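Local coordinates for protein 4-hydroxy-3-methylbut-2-enyl diphosphate reductase, apicoplast (Plasmodium falciparum, PDB 4N7B) that reduces (E)-4-hydroxy-3-methylbut-2-enyl diphosphate to isopentenyl and dimethylallyl diphosphate with an iron-sulfur cluster and ferredoxin electrons, the last step of the MEP pathway of isoprenoid synthesis, at residues L432-G437 / P457-N462; L222-P227 / I478-A483; I258-I263 / S438-N443. One frame throughout, in Å; residues are numbered along the deposited sequence.

Overall arrangement
Contacts 1 and 2 lie in one five-stranded parallel sheet. Contact 1 pairs an edge strand, 458-461, with 432-436, and contact 2 pairs 477-482 with 221-226. Strands 432-436 and 477-482 are themselves neighbours, so the two contacts run on into each other, their centres about 10 Å apart. Both are built from backbone bonds and aliphatic side chains. Contact 2 is buried, whereas contact 1 is partly buried. Contact 3 is different in kind. It lies nearer the centre of the chain, about 8 Å from it, and joins two turns through polar groups, a water and a sulfate. Its segment 438-443 directly continues 432-437, leading from the sheet into the probable diphosphate site.

Contact 1: L432-G437 / P457-N462; sequences LTIVVG and PAVLLN
V435 is gripped on both its backbone polar atoms by the strand beside it. Its N donates to V459 O at 2.9 Å, almost straight, with an N-H...O angle of 177°. Its O accepts from L461 N at 2.9 Å. T433, two residues earlier, does the same between P457 O and V459 N. These bonds make a regular parallel ladder. The last rung is less regular: G437 N reaches L461 O at 2.8 Å but comes from above the carbonyl plane, 45° out of it.

On the face of T433 and V435, the end of L460 leans toward V435 and crosses its side chain at a slant. L460 CG is anti to the backbone N (chi1 176°), and its CD1 lies 3.7 Å from V435 CG1 and 3.4 Å from V435 O. On the face of I434 and V436, I434 and V459 lie side by side, with I434 CG1 4.0 Å from V459 CG2. G437 takes backbone angles that suit glycine, and its O meets the CA of N462 at 3.2 Å in a CA-H...O contact.

The pair belongs to a beta-alpha-beta unit, with helix 442-452 as the crossover. That helix covers V435 and L460 through L447, V448 and A444, and its S451 OG hydrogen-bonds to T433 OG1. Helix 488-499 packs F494 on I434, V436 and L461. Strand 477-482 bonds to the other edge of 432-436.

Contact 2: L222-P227 / I478-A483; sequences LYLINP and IALTSA
L222 carries CG anti to the backbone N (chi1 175°), which turns the end of its side chain toward strand 477-482, on the face of a parallel beta-sheet that it shares with I478 and L480. L222 CD1 then reaches I478 CG2 at 3.6 Å and L480 CB at 3.8 Å, crossing both side chains at a slant. L480 has the same first torsion (chi1 173°). L224 runs alongside it and points the same way, with L224 CD1 3.9 Å from L480 CD2. Helix 488-499 covers this face, with L498 on L222 and V495 on L480.

Three backbone bonds join the strands. Y223 N donates to I478 O and Y223 O accepts from L480 N, both at 2.8 Å. I225 N closes the ladder on L480 O. The side chain of Y223 keeps I478 O at its ring edge.

On the other face, I225 sets CD1 against the CB of A479, while helix 414-427 packs A422, L423 and I426 on I225. Strand 506-511 continues the sheet beyond 221-226, so 221-226 is an inner strand.

After I225 the strands part, near the cis peptide bond before P227. A water bridges the gap: it donates to P227 O at 2.9 Å and accepts from T481 OG1 at 2.7 Å.

Contact 3: I258-I263 / S438-N443; sequences IVHNDI and SSSSSN. With SO4 (sulfate ion), chain C.
Sulfate O3 is held by H260 ND1 and by S442 N, each at 2.8 Å and each nearly straight. The ion sits in an anion site at the N-terminus of helix 442-452, where backbone N-H groups and side chains both donate. O3 lies at the edge of the H260 ring, in its plane. A second oxygen, O4, accepts from N443 N at 2.9 Å and from N443 ND2 at 3.0 Å. N443 CG stands between its backbone N and carbonyl carbon (chi1 79°), which lets the amide fold back beside its own N-H. H343 NE2 also hydrogen-bonds to the ion, and the helix end would probably add to its binding.

The sulfate probably comes from the crystallisation liquor. H260, S441, S442 and N443 probably bind the substrate and products, as in related enzymes, so the sulfate probably occupies the place of a phosphate group of the diphosphate.

Second-shell groups position these donors. H260 NE2 is hydrogen-bonded to H256 NE2, and the ring stacks on H293. S441 is the N-cap of its helix, with OG on A444 N. A type I turn from S438 to S441 leads into it.

Away from the ion, H260 O packs against the CB atoms of S438 and S441, and H260 CB against S440 OG. S438 OG and S440 OG share a 2.7 Å hydrogen bond. A water joins the segments, accepting from N261 ND2 at 2.9 Å and from S438 N at 3.1 Å.

Contact 1: L432-G437 / P457-N462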
loop_
_atom_site.group_PDB
_atom_site.type_symbol
_atom_site.label_atom_id
_atom_site.label_comp_id
_atom_site.label_asym_id
_atom_site.label_seq_id
_atom_site.Cartn_x
_atom_site.Cartn_y
_atom_site.Cartn_z
ATOM N N LEU A 432 -9.398 -3.474 22.370
ATOM C CA LEU A 432 -9.219 -2.389 21.425
ATOM C C LEU A 432 -8.011 -2.634 20.529
ATOM O O LEU A 432 -6.956 -3.085 20.994
ATOM C CB LEU A 432 -9.011 -1.081 22.179
ATOM C CG LEU A 432 -8.591 0.082 21.293
ATOM C CD1 LEU A 432 -9.791 0.580 20.491
ATOM C CD2 LEU A 432 -7.998 1.203 22.126
ATOM N N THR A 433 -8.152 -2.289 19.256
ATOM C CA THR A 433 -7.047 -2.344 18.312
ATOM C C THR A 433 -6.660 -0.918 17.907
ATOM O O THR A 433 -7.518 -0.120 17.509
ATOM C CB THR A 433 -7.424 -3.138 17.039
ATOM O OG1 THR A 433 -7.551 -4.535 17.353
ATOM C CG2 THR A 433 -6.341 -2.953 15.977
ATOM N N ILE A 434 -5.377 -0.596 18.026
ATOM C CA ILE A 434 -4.864 0.680 17.541
ATOM C C ILE A 434 -3.974 0.437 16.349
ATOM O O ILE A 434 -2.988 -0.307 16.436
ATOM C CB ILE A 434 -4.043 1.428 18.587
ATOM C CG1 ILE A 434 -4.936 1.875 19.737
ATOM C CG2 ILE A 434 -3.387 2.656 17.955
ATOM C CD1 ILE A 434 -4.168 2.465 20.880
ATOM N N VAL A 435 -4.345 1.029 15.224
ATOM C CA VAL A 435 -3.540 0.935 14.033
ATOM C C VAL A 435 -2.907 2.280 13.818
ATOM O O VAL A 435 -3.607 3.288 13.724
ATOM C CB VAL A 435 -4.356 0.600 12.799
ATOM C CG1 VAL A 435 -3.444 0.558 11.580
ATOM C CG2 VAL A 435 -5.072 -0.723 12.988
ATOM N N VAL A 436 -1.575 2.304 13.745
ATOM C CA VAL A 436 -0.873 3.568 13.533
ATOM C C VAL A 436 -0.668 3.766 12.055
ATOM O O VAL A 436 -0.129 2.909 11.362
ATOM C CB VAL A 436 0.447 3.612 14.286
ATOM C CG1 VAL A 436 1.091 4.971 14.149
ATOM C CG2 VAL A 436 0.195 3.268 15.749
ATOM N N GLY A 437 -1.166 4.880 11.548
ATOM C CA GLY A 437 -1.000 5.158 10.139
ATOM C C GLY A 437 -1.887 6.272 9.665
ATOM O O GLY A 437 -2.652 6.865 10.452
ATOM N N PRO A 457 -13.294 -3.359 18.517
ATOM C CA PRO A 457 -13.251 -1.948 18.139
ATOM C C PRO A 457 -11.838 -1.550 17.761
ATOM O O PRO A 457 -10.876 -2.056 18.334
ATOM C CB PRO A 457 -13.694 -1.227 19.412
ATOM C CG PRO A 457 -14.461 -2.236 20.190
ATOM C CD PRO A 457 -13.845 -3.562 19.869
ATOM N N ALA A 458 -11.708 -0.648 16.802
ATOM C CA ALA A 458 -10.404 -0.329 16.266
ATOM C C ALA A 458 -10.387 1.124 15.826
ATOM O O ALA A 458 -11.419 1.681 15.474
ATOM C CB ALA A 458 -10.096 -1.229 15.101
ATOM N N VAL A 459 -9.215 1.732 15.872
ATOM C CA VAL A 459 -9.059 3.124 15.498
ATOM C C VAL A 459 -7.761 3.257 14.741
ATOM O O VAL A 459 -6.786 2.588 15.057
ATOM C CB VAL A 459 -8.971 4.082 16.731
ATOM C CG1 VAL A 459 -10.280 4.162 17.442
ATOM C CG2 VAL A 459 -7.873 3.621 17.696
ATOM N N LEU A 460 -7.764 4.152 13.764
ATOM C CA LEU A 460 -6.601 4.456 12.975
ATOM C C LEU A 460 -6.101 5.805 13.434
ATOM O O LEU A 460 -6.840 6.770 13.394
ATOM C CB LEU A 460 -6.987 4.534 11.510
ATOM C CG LEU A 460 -5.831 4.936 10.607
ATOM C CD1 LEU A 460 -4.787 3.838 10.599
ATOM C CD2 LEU A 460 -6.357 5.183 9.214
ATOM N N LEU A 461 -4.852 5.871 13.883
ATOM C CA LEU A 461 -4.288 7.108 14.403
ATOM C C LEU A 461 -2.933 7.380 13.759
ATOM O O LEU A 461 -2.078 6.494 13.681
ATOM C CB LEU A 461 -4.123 7.022 15.927
ATOM C CG LEU A 461 -5.416 6.822 16.719
ATOM C CD1 LEU A 461 -5.083 6.627 18.193
ATOM C CD2 LEU A 461 -6.366 7.996 16.522
ATOM N N ASN A 462 -2.742 8.613 13.315
ATOM C CA ASN A 462 -1.551 8.989 12.589
ATOM C C ASN A 462 -0.373 9.076 13.553
ATOM O O ASN A 462 0.740 8.646 13.229
ATOM C CB ASN A 462 -1.782 10.328 11.876
ATOM C CG ASN A 462 -0.749 10.611 10.792
ATOM O OD1 ASN A 462 -0.434 9.752 9.963
ATOM N ND2 ASN A 462 -0.233 11.829 10.786
#

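Contact 2: L222-P227 / I478-A483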
loop_
_atom_site.group_PDB
_atom_site.type_symbol
_atom_site.label_atom_id
_atom_site.label_comp_id
_atom_site.label_asym_id
_atom_site.label_seq_id
_atom_site.Cartn_x
_atom_site.Cartn_y
_atom_site.Cartn_z
ATOM N N LEU A 222 -0.309 -4.716 26.512
ATOM C CA LEU A 222 -0.168 -4.177 25.166
ATOM C C LEU A 222 0.548 -5.191 24.292
ATOM O O LEU A 222 1.719 -5.542 24.523
ATOM C CB LEU A 222 0.596 -2.859 25.199
ATOM C CG LEU A 222 0.912 -2.262 23.833
ATOM C CD1 LEU A 222 -0.315 -1.662 23.223
ATOM C CD2 LEU A 222 1.996 -1.218 23.967
ATOM N N TYR A 223 -0.167 -5.699 23.301
ATOM C CA TYR A 223 0.411 -6.641 22.371
ATOM C C TYR A 223 0.974 -5.856 21.209
ATOM O O TYR A 223 0.227 -5.311 20.389
ATOM C CB TYR A 223 -0.643 -7.608 21.872
ATOM C CG TYR A 223 -1.159 -8.578 22.908
ATOM C CD1 TYR A 223 -0.431 -9.704 23.245
ATOM C CD2 TYR A 223 -2.398 -8.386 23.523
ATOM C CE1 TYR A 223 -0.897 -10.610 24.175
ATOM C CE2 TYR A 223 -2.876 -9.291 24.457
ATOM C CZ TYR A 223 -2.111 -10.401 24.775
ATOM O OH TYR A 223 -2.553 -11.309 25.695
ATOM N N LEU A 224 2.290 -5.765 21.165
ATOM C CA LEU A 224 2.981 -5.123 20.070
ATOM C C LEU A 224 3.200 -6.170 18.992
ATOM O O LEU A 224 3.882 -7.186 19.193
ATOM C CB LEU A 224 4.318 -4.541 20.530
ATOM C CG LEU A 224 5.170 -3.897 19.432
ATOM C CD1 LEU A 224 4.438 -2.695 18.815
ATOM C CD2 LEU A 224 6.523 -3.474 20.016
ATOM N N ILE A 225 2.601 -5.922 17.843
ATOM C CA ILE A 225 2.481 -6.941 16.818
ATOM C C ILE A 225 3.574 -6.838 15.770
ATOM O O ILE A 225 3.969 -5.745 15.358
ATOM C CB ILE A 225 1.127 -6.837 16.123
ATOM C CG1 ILE A 225 0.018 -7.111 17.136
ATOM C CG2 ILE A 225 1.038 -7.833 15.002
ATOM C CD1 ILE A 225 -1.371 -6.727 16.682
ATOM N N ASN A 226 4.014 -8.001 15.316
ATOM C CA ASN A 226 4.963 -8.107 14.242
ATOM C C ASN A 226 4.437 -9.245 13.384
ATOM O O ASN A 226 3.987 -10.260 13.905
ATOM C CB ASN A 226 6.354 -8.447 14.843
ATOM C CG ASN A 226 7.475 -8.237 13.875
ATOM O OD1 ASN A 226 7.674 -7.124 13.368
ATOM N ND2 ASN A 226 8.250 -9.302 13.622
ATOM N N PRO A 227 4.478 -9.099 12.064
ATOM C CA PRO A 227 4.952 -7.935 11.318
ATOM C C PRO A 227 3.997 -6.751 11.310
ATOM O O PRO A 227 2.776 -6.899 11.465
ATOM C CB PRO A 227 5.112 -8.479 9.896
ATOM C CG PRO A 227 4.134 -9.574 9.814
ATOM C CD PRO A 227 4.122 -10.214 11.176
ATOM N N ILE A 478 -4.812 -4.216 24.596
ATOM C CA ILE A 478 -4.700 -3.511 23.335
ATOM C C ILE A 478 -3.819 -4.264 22.333
ATOM O O ILE A 478 -2.706 -4.716 22.647
ATOM C CB ILE A 478 -4.089 -2.148 23.576
ATOM C CG1 ILE A 478 -5.007 -1.338 24.465
ATOM C CG2 ILE A 478 -3.789 -1.437 22.265
ATOM C CD1 ILE A 478 -4.367 -0.081 24.996
ATOM N N ALA A 479 -4.333 -4.388 21.123
ATOM C CA ALA A 479 -3.587 -4.914 20.003
ATOM C C ALA A 479 -2.994 -3.705 19.275
ATOM O O ALA A 479 -3.748 -2.819 18.839
ATOM C CB ALA A 479 -4.533 -5.669 19.088
ATOM N N LEU A 480 -1.665 -3.616 19.171
ATOM C CA LEU A 480 -1.071 -2.448 18.514
ATOM C C LEU A 480 -0.303 -2.855 17.267
ATOM O O LEU A 480 0.608 -3.683 17.345
ATOM C CB LEU A 480 -0.156 -1.692 19.469
ATOM C CG LEU A 480 0.667 -0.547 18.881
ATOM C CD1 LEU A 480 -0.213 0.622 18.441
ATOM C CD2 LEU A 480 1.701 -0.073 19.902
ATOM N N THR A 481 -0.692 -2.310 16.116
ATOM C CA THR A 481 0.035 -2.560 14.882
ATOM C C THR A 481 0.165 -1.288 14.048
ATOM O O THR A 481 -0.209 -0.213 14.497
ATOM C CB THR A 481 -0.607 -3.670 14.053
ATOM O OG1 THR A 481 0.264 -3.983 12.958
ATOM C CG2 THR A 481 -1.923 -3.243 13.511
ATOM N N SER A 482 0.689 -1.397 12.838
ATOM C CA SER A 482 0.888 -0.217 12.027
ATOM C C SER A 482 0.894 -0.601 10.567
ATOM O O SER A 482 1.225 -1.730 10.214
ATOM C CB SER A 482 2.203 0.477 12.402
ATOM O OG SER A 482 3.291 -0.410 12.195
ATOM N N ALA A 483 0.507 0.350 9.726
ATOM C CA ALA A 483 0.369 0.118 8.300
ATOM C C ALA A 483 1.717 0.036 7.608
ATOM O O ALA A 483 2.754 0.362 8.187
ATOM C CB ALA A 483 -0.444 1.220 7.686
HETATM O O HOH W 1 -0.023 -6.391 11.737
#

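Contact 3: I258-I263 / S438-N443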
loop_
_atom_site.group_PDB
_atom_site.type_symbol
_atom_site.label_atom_id
_atom_site.label_comp_id
_atom_site.label_asym_id
_atom_site.label_seq_id
_atom_site.Cartn_x
_atom_site.Cartn_y
_atom_site.Cartn_z
ATOM N N ILE A 258 4.815 9.873 -2.554
ATOM C CA ILE A 258 5.685 8.721 -2.767
ATOM C C ILE A 258 5.175 7.473 -2.043
ATOM O O ILE A 258 5.281 6.365 -2.560
ATOM C CB ILE A 258 7.122 9.074 -2.347
ATOM C CG1 ILE A 258 8.124 8.463 -3.328
ATOM C CG2 ILE A 258 7.367 8.715 -0.903
ATOM C CD1 ILE A 258 8.432 7.087 -3.072
ATOM N N VAL A 259 4.624 7.671 -0.848
ATOM C CA VAL A 259 3.860 6.648 -0.143
ATOM C C VAL A 259 2.753 7.394 0.603
ATOM O O VAL A 259 2.840 8.610 0.809
ATOM C CB VAL A 259 4.721 5.825 0.851
ATOM C CG1 VAL A 259 5.899 5.178 0.140
ATOM C CG2 VAL A 259 5.231 6.693 1.964
ATOM N N HIS A 260 1.706 6.686 1.006
ATOM C CA HIS A 260 0.561 7.346 1.624
ATOM C C HIS A 260 0.786 7.497 3.116
ATOM O O HIS A 260 0.137 6.837 3.928
ATOM C CB HIS A 260 -0.721 6.568 1.355
ATOM C CG HIS A 260 -1.245 6.719 -0.041
ATOM N ND1 HIS A 260 -2.031 5.761 -0.640
ATOM C CD2 HIS A 260 -1.097 7.708 -0.960
ATOM C CE1 HIS A 260 -2.353 6.150 -1.864
ATOM N NE2 HIS A 260 -1.793 7.325 -2.080
ATOM N N ASN A 261 1.733 8.361 3.465
ATOM C CA ASN A 261 1.944 8.742 4.847
ATOM C C ASN A 261 2.454 10.182 4.910
ATOM O O ASN A 261 3.518 10.492 4.371
ATOM C CB ASN A 261 2.930 7.800 5.520
ATOM C CG ASN A 261 3.111 8.121 6.988
ATOM O OD1 ASN A 261 3.889 9.007 7.354
ATOM N ND2 ASN A 261 2.390 7.405 7.842
ATOM N N ASP A 262 1.697 11.056 5.568
ATOM C CA ASP A 262 2.027 12.480 5.593
ATOM C C ASP A 262 3.344 12.720 6.328
ATOM O O ASP A 262 4.120 13.591 5.965
ATOM C CB ASP A 262 0.882 13.286 6.221
ATOM C CG ASP A 262 -0.467 12.997 5.554
ATOM O OD1 ASP A 262 -0.606 13.323 4.353
ATOM O OD2 ASP A 262 -1.380 12.428 6.216
ATOM N N ILE A 263 3.617 11.928 7.352
ATOM C CA ILE A 263 4.853 12.114 8.110
ATOM C C ILE A 263 6.081 11.868 7.247
ATOM O O ILE A 263 6.994 12.673 7.238
ATOM C CB ILE A 263 4.880 11.234 9.342
ATOM C CG1 ILE A 263 3.781 11.708 10.296
ATOM C CG2 ILE A 263 6.256 11.286 10.011
ATOM C CD1 ILE A 263 3.516 10.765 11.415
ATOM N N SER A 438 -1.760 6.579 8.379
ATOM C CA SER A 438 -2.479 7.693 7.769
ATOM C C SER A 438 -3.832 7.289 7.181
ATOM O O SER A 438 -3.986 6.181 6.656
ATOM C CB SER A 438 -1.628 8.301 6.657
ATOM O OG SER A 438 -2.453 9.055 5.791
ATOM N N SER A 439 -4.798 8.201 7.224
ATOM C CA SER A 439 -6.129 7.916 6.684
ATOM C C SER A 439 -6.098 7.865 5.166
ATOM O O SER A 439 -7.019 7.348 4.547
ATOM C CB SER A 439 -7.155 8.951 7.154
ATOM O OG SER A 439 -6.752 10.241 6.763
ATOM N N SER A 440 -5.033 8.380 4.559
ATOM C CA SER A 440 -4.907 8.312 3.104
ATOM C C SER A 440 -4.421 6.920 2.665
ATOM O O SER A 440 -4.374 6.631 1.479
ATOM C CB SER A 440 -3.931 9.380 2.606
ATOM O OG SER A 440 -2.614 9.127 3.098
ATOM N N SER A 441 -4.042 6.066 3.617
ATOM C CA SER A 441 -3.548 4.730 3.282
ATOM C C SER A 441 -4.613 3.635 3.330
ATOM O O SER A 441 -5.185 3.345 4.389
ATOM C CB SER A 441 -2.412 4.316 4.215
ATOM O OG SER A 441 -2.245 2.910 4.133
ATOM N N SER A 442 -4.838 2.980 2.197
ATOM C CA SER A 442 -5.865 1.953 2.125
ATOM C C SER A 442 -5.534 0.760 3.027
ATOM O O SER A 442 -6.400 0.286 3.762
ATOM C CB SER A 442 -6.092 1.519 0.665
ATOM O OG SER A 442 -6.791 0.285 0.595
ATOM N N ASN A 443 -4.297 0.270 3.004
ATOM C CA ASN A 443 -3.990 -0.920 3.793
ATOM C C ASN A 443 -4.110 -0.643 5.294
ATOM O O ASN A 443 -4.448 -1.539 6.067
ATOM C CB ASN A 443 -2.608 -1.520 3.442
ATOM C CG ASN A 443 -1.462 -0.773 4.090
ATOM O OD1 ASN A 443 -1.084 -1.057 5.223
ATOM N ND2 ASN A 443 -0.894 0.182 3.370
HETATM S S SO4 C . -1.967 2.327 0.156
HETATM O O1 SO4 C . -1.583 1.924 -1.190
HETATM O O2 SO4 C . -0.849 3.016 0.809
HETATM O O3 SO4 C . -3.105 3.232 0.022
HETATM O O4 SO4 C . -2.377 1.188 0.996
HETATM O O HOH W 2 0.636 5.206 7.073
#